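Side-chain contact in cyclopenase asqI (Emericella nidulans, PDB 5YY3), which catalyses, as a zinc-dependent cyclopenase, the ring contraction of 4'-methoxycyclopenine to 4'-methoxyviridicatin with release of methyl isocyanate in aspoquinolone biosynthesis: residues N502-W507 / R608-L613. Sequence-based numbering, arbitrary orientation.
Sequences NDYHSW and RAWTQL
One face of the Tyr504 ring lies against the backbone of Arg608 and Ala609, while an edge of the same ring is turned to a face of Trp610. On the covered face, Ala609 CA makes a CH-pi contact 4.0 Å from the ring centroid, and Arg608 O sits over the same face, also offset toward the rim, 4.1 Å from Tyr504 CD1. The edge contact is edge-to-face with Trp610: Tyr504 CE1 lies over the five-membered part of the indole, 3.7 Å from Trp610 CG, with the planes at 64°. Leu613 approaches obliquely, passing the tyrosine in the opposite direction, and its CD1 comes within 3.3 Å of Tyr504 OH.

The phenol ring thus lies against the extended residues that lead into helix 611-614, and its hydroxyl marks the polar point of the contact. Trp610 N donates to Tyr504 OH over 3.0 Å, nearly straight at 173°. With CG anti to its carbonyl carbon (chi1 -58°), Tyr504 reaches out from the 3-10 turn 504-506 toward the other segment. Asp503, just before the turn, holds it through OD2, which accepts from Ser506 OG at 2.7 Å; its OD1 pairs in a salt bridge with Arg405 of helix 391-410, so the turn is also tied to that helix. The indole is fixed separately, since Trp610 NE1 donates to Pro605 O and its ring meets Phe606.

The contact joins the loop between strands 487-497 and 508-517 to the start of a short helix, both within the Ig-like hemocyanin domain and away from the zinc ligands. Its chemistry illustrates how one buried tyrosine can serve two ends: the aromatic ring packs on Ala609, Trp610 and Leu613, with the Arg608 carbonyl over its face, while its hydroxyl satisfies the amide of the N-cap residue Trp610.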
loop_
_atom_site.group_PDB
_atom_site.type_symbol
_atom_site.label_atom_id
_atom_site.label_comp_id
_atom_site.label_asym_id
_atom_site.label_seq_id
_atom_site.Cartn_x
_atom_site.Cartn_y
_atom_site.Cartn_z
ATOM N N ASN A 502 26.151 -9.625 8.523
ATOM C CA ASN A 502 26.707 -10.765 9.272
ATOM C C ASN A 502 26.391 -12.146 8.688
ATOM O O ASN A 502 26.685 -13.169 9.300
ATOM C CB ASN A 502 26.233 -10.733 10.720
ATOM C CG ASN A 502 26.905 -9.656 11.515
ATOM O OD1 ASN A 502 28.065 -9.294 11.253
ATOM N ND2 ASN A 502 26.192 -9.124 12.492
ATOM N N ASP A 503 25.769 -12.165 7.521
ATOM C CA ASP A 503 25.557 -13.398 6.794
ATOM C C ASP A 503 26.594 -13.483 5.689
ATOM O O ASP A 503 26.607 -12.635 4.789
ATOM C CB ASP A 503 24.141 -13.442 6.217
ATOM C CG ASP A 503 23.919 -14.615 5.298
ATOM O OD1 ASP A 503 24.560 -15.670 5.509
ATOM O OD2 ASP A 503 23.087 -14.489 4.369
ATOM N N TYR A 504 27.473 -14.482 5.782
ATOM C CA TYR A 504 28.492 -14.754 4.765
ATOM C C TYR A 504 27.934 -14.682 3.348
ATOM O O TYR A 504 28.539 -14.098 2.452
ATOM C CB TYR A 504 29.090 -16.149 4.951
ATOM C CG TYR A 504 29.746 -16.454 6.283
ATOM C CD1 TYR A 504 31.003 -15.930 6.612
ATOM C CD2 TYR A 504 29.132 -17.313 7.195
ATOM C CE1 TYR A 504 31.609 -16.234 7.825
ATOM C CE2 TYR A 504 29.728 -17.622 8.402
ATOM C CZ TYR A 504 30.971 -17.076 8.716
ATOM O OH TYR A 504 31.570 -17.391 9.923
ATOM N N HIS A 505 26.774 -15.297 3.151
ATOM C CA HIS A 505 26.258 -15.528 1.809
ATOM C C HIS A 505 25.535 -14.320 1.265
ATOM O O HIS A 505 25.105 -14.328 0.109
ATOM C CB HIS A 505 25.355 -16.754 1.829
ATOM C CG HIS A 505 26.005 -17.926 2.485
ATOM N ND1 HIS A 505 26.803 -18.812 1.800
ATOM C CD2 HIS A 505 26.053 -18.304 3.789
ATOM C CE1 HIS A 505 27.290 -19.704 2.644
ATOM N NE2 HIS A 505 26.852 -19.412 3.856
ATOM N N SER A 506 25.429 -13.275 2.088
ATOM C CA SER A 506 24.817 -12.025 1.647
ATOM C C SER A 506 25.849 -11.078 1.053
ATOM O O SER A 506 25.492 -10.046 0.475
ATOM C CB SER A 506 24.088 -11.345 2.797
ATOM O OG SER A 506 22.897 -12.052 3.120
ATOM N N TRP A 507 27.125 -11.423 1.185
ATOM C CA TRP A 507 28.151 -10.586 0.621
ATOM C C TRP A 507 28.201 -10.768 -0.885
ATOM O O TRP A 507 28.260 -11.891 -1.393
ATOM C CB TRP A 507 29.501 -10.879 1.276
ATOM C CG TRP A 507 29.565 -10.254 2.613
ATOM C CD1 TRP A 507 29.160 -10.807 3.803
ATOM C CD2 TRP A 507 30.014 -8.926 2.919
ATOM N NE1 TRP A 507 29.352 -9.909 4.830
ATOM C CE2 TRP A 507 29.875 -8.747 4.314
ATOM C CE3 TRP A 507 30.537 -7.876 2.153
ATOM C CZ2 TRP A 507 30.233 -7.562 4.956
ATOM C CZ3 TRP A 507 30.891 -6.687 2.797
ATOM C CH2 TRP A 507 30.737 -6.543 4.182
ATOM N N ARG A 608 33.136 -20.057 2.640
ATOM C CA ARG A 608 33.082 -20.998 3.769
ATOM C C ARG A 608 32.923 -20.214 5.053
ATOM O O ARG A 608 33.181 -19.019 5.067
ATOM C CB ARG A 608 34.346 -21.860 3.846
ATOM C CG ARG A 608 34.244 -23.144 3.086
ATOM C CD ARG A 608 35.600 -23.695 2.785
ATOM N NE ARG A 608 35.878 -23.546 1.363
ATOM C CZ ARG A 608 35.368 -24.339 0.430
ATOM N NH1 ARG A 608 34.584 -25.341 0.794
ATOM N NH2 ARG A 608 35.659 -24.144 -0.856
ATOM N N ALA A 609 32.517 -20.868 6.136
ATOM C CA ALA A 609 32.422 -20.155 7.402
ATOM C C ALA A 609 33.833 -19.788 7.854
ATOM O O ALA A 609 34.805 -20.394 7.397
ATOM C CB ALA A 609 31.715 -20.990 8.457
ATOM N N TRP A 610 33.952 -18.801 8.739
ATOM C CA TRP A 610 35.265 -18.410 9.249
ATOM C C TRP A 610 35.499 -19.043 10.594
ATOM O O TRP A 610 34.638 -19.039 11.475
ATOM C CB TRP A 610 35.407 -16.896 9.375
ATOM C CG TRP A 610 35.254 -16.167 8.099
ATOM C CD1 TRP A 610 35.173 -16.707 6.844
ATOM C CD2 TRP A 610 35.141 -14.747 7.938
ATOM N NE1 TRP A 610 35.019 -15.703 5.911
ATOM C CE2 TRP A 610 34.994 -14.493 6.561
ATOM C CE3 TRP A 610 35.152 -13.668 8.829
ATOM C CZ2 TRP A 610 34.862 -13.204 6.053
ATOM C CZ3 TRP A 610 35.021 -12.394 8.329
ATOM C CH2 TRP A 610 34.878 -12.168 6.951
ATOM N N THR A 611 36.694 -19.583 10.748
ATOM C CA THR A 611 37.014 -20.363 11.920
ATOM C C THR A 611 37.090 -19.425 13.140
ATOM O O THR A 611 36.782 -19.824 14.269
ATOM C CB THR A 611 38.321 -21.141 11.691
ATOM O OG1 THR A 611 38.395 -22.218 12.619
ATOM C CG2 THR A 611 39.521 -20.250 11.868
ATOM N N GLN A 612 37.446 -18.165 12.894
ATOM C CA GLN A 612 37.472 -17.147 13.943
ATOM C C GLN A 612 36.090 -16.937 14.584
ATOM O O GLN A 612 35.989 -16.504 15.733
ATOM C CB GLN A 612 37.992 -15.818 13.383
ATOM C CG GLN A 612 39.524 -15.748 13.167
ATOM C CD GLN A 612 40.005 -16.557 11.964
ATOM O OE1 GLN A 612 39.242 -16.830 11.035
ATOM N NE2 GLN A 612 41.279 -16.924 11.969
ATOM N N LEU A 613 35.035 -17.246 13.831
ATOM C CA LEU A 613 33.669 -17.135 14.336
ATOM C C LEU A 613 33.101 -18.477 14.820
ATOM O O LEU A 613 32.481 -18.532 15.883
ATOM C CB LEU A 613 32.764 -16.545 13.265
ATOM C CG LEU A 613 33.122 -15.140 12.784
ATOM C CD1 LEU A 613 32.122 -14.681 11.738
ATOM C CD2 LEU A 613 33.135 -14.193 13.952
#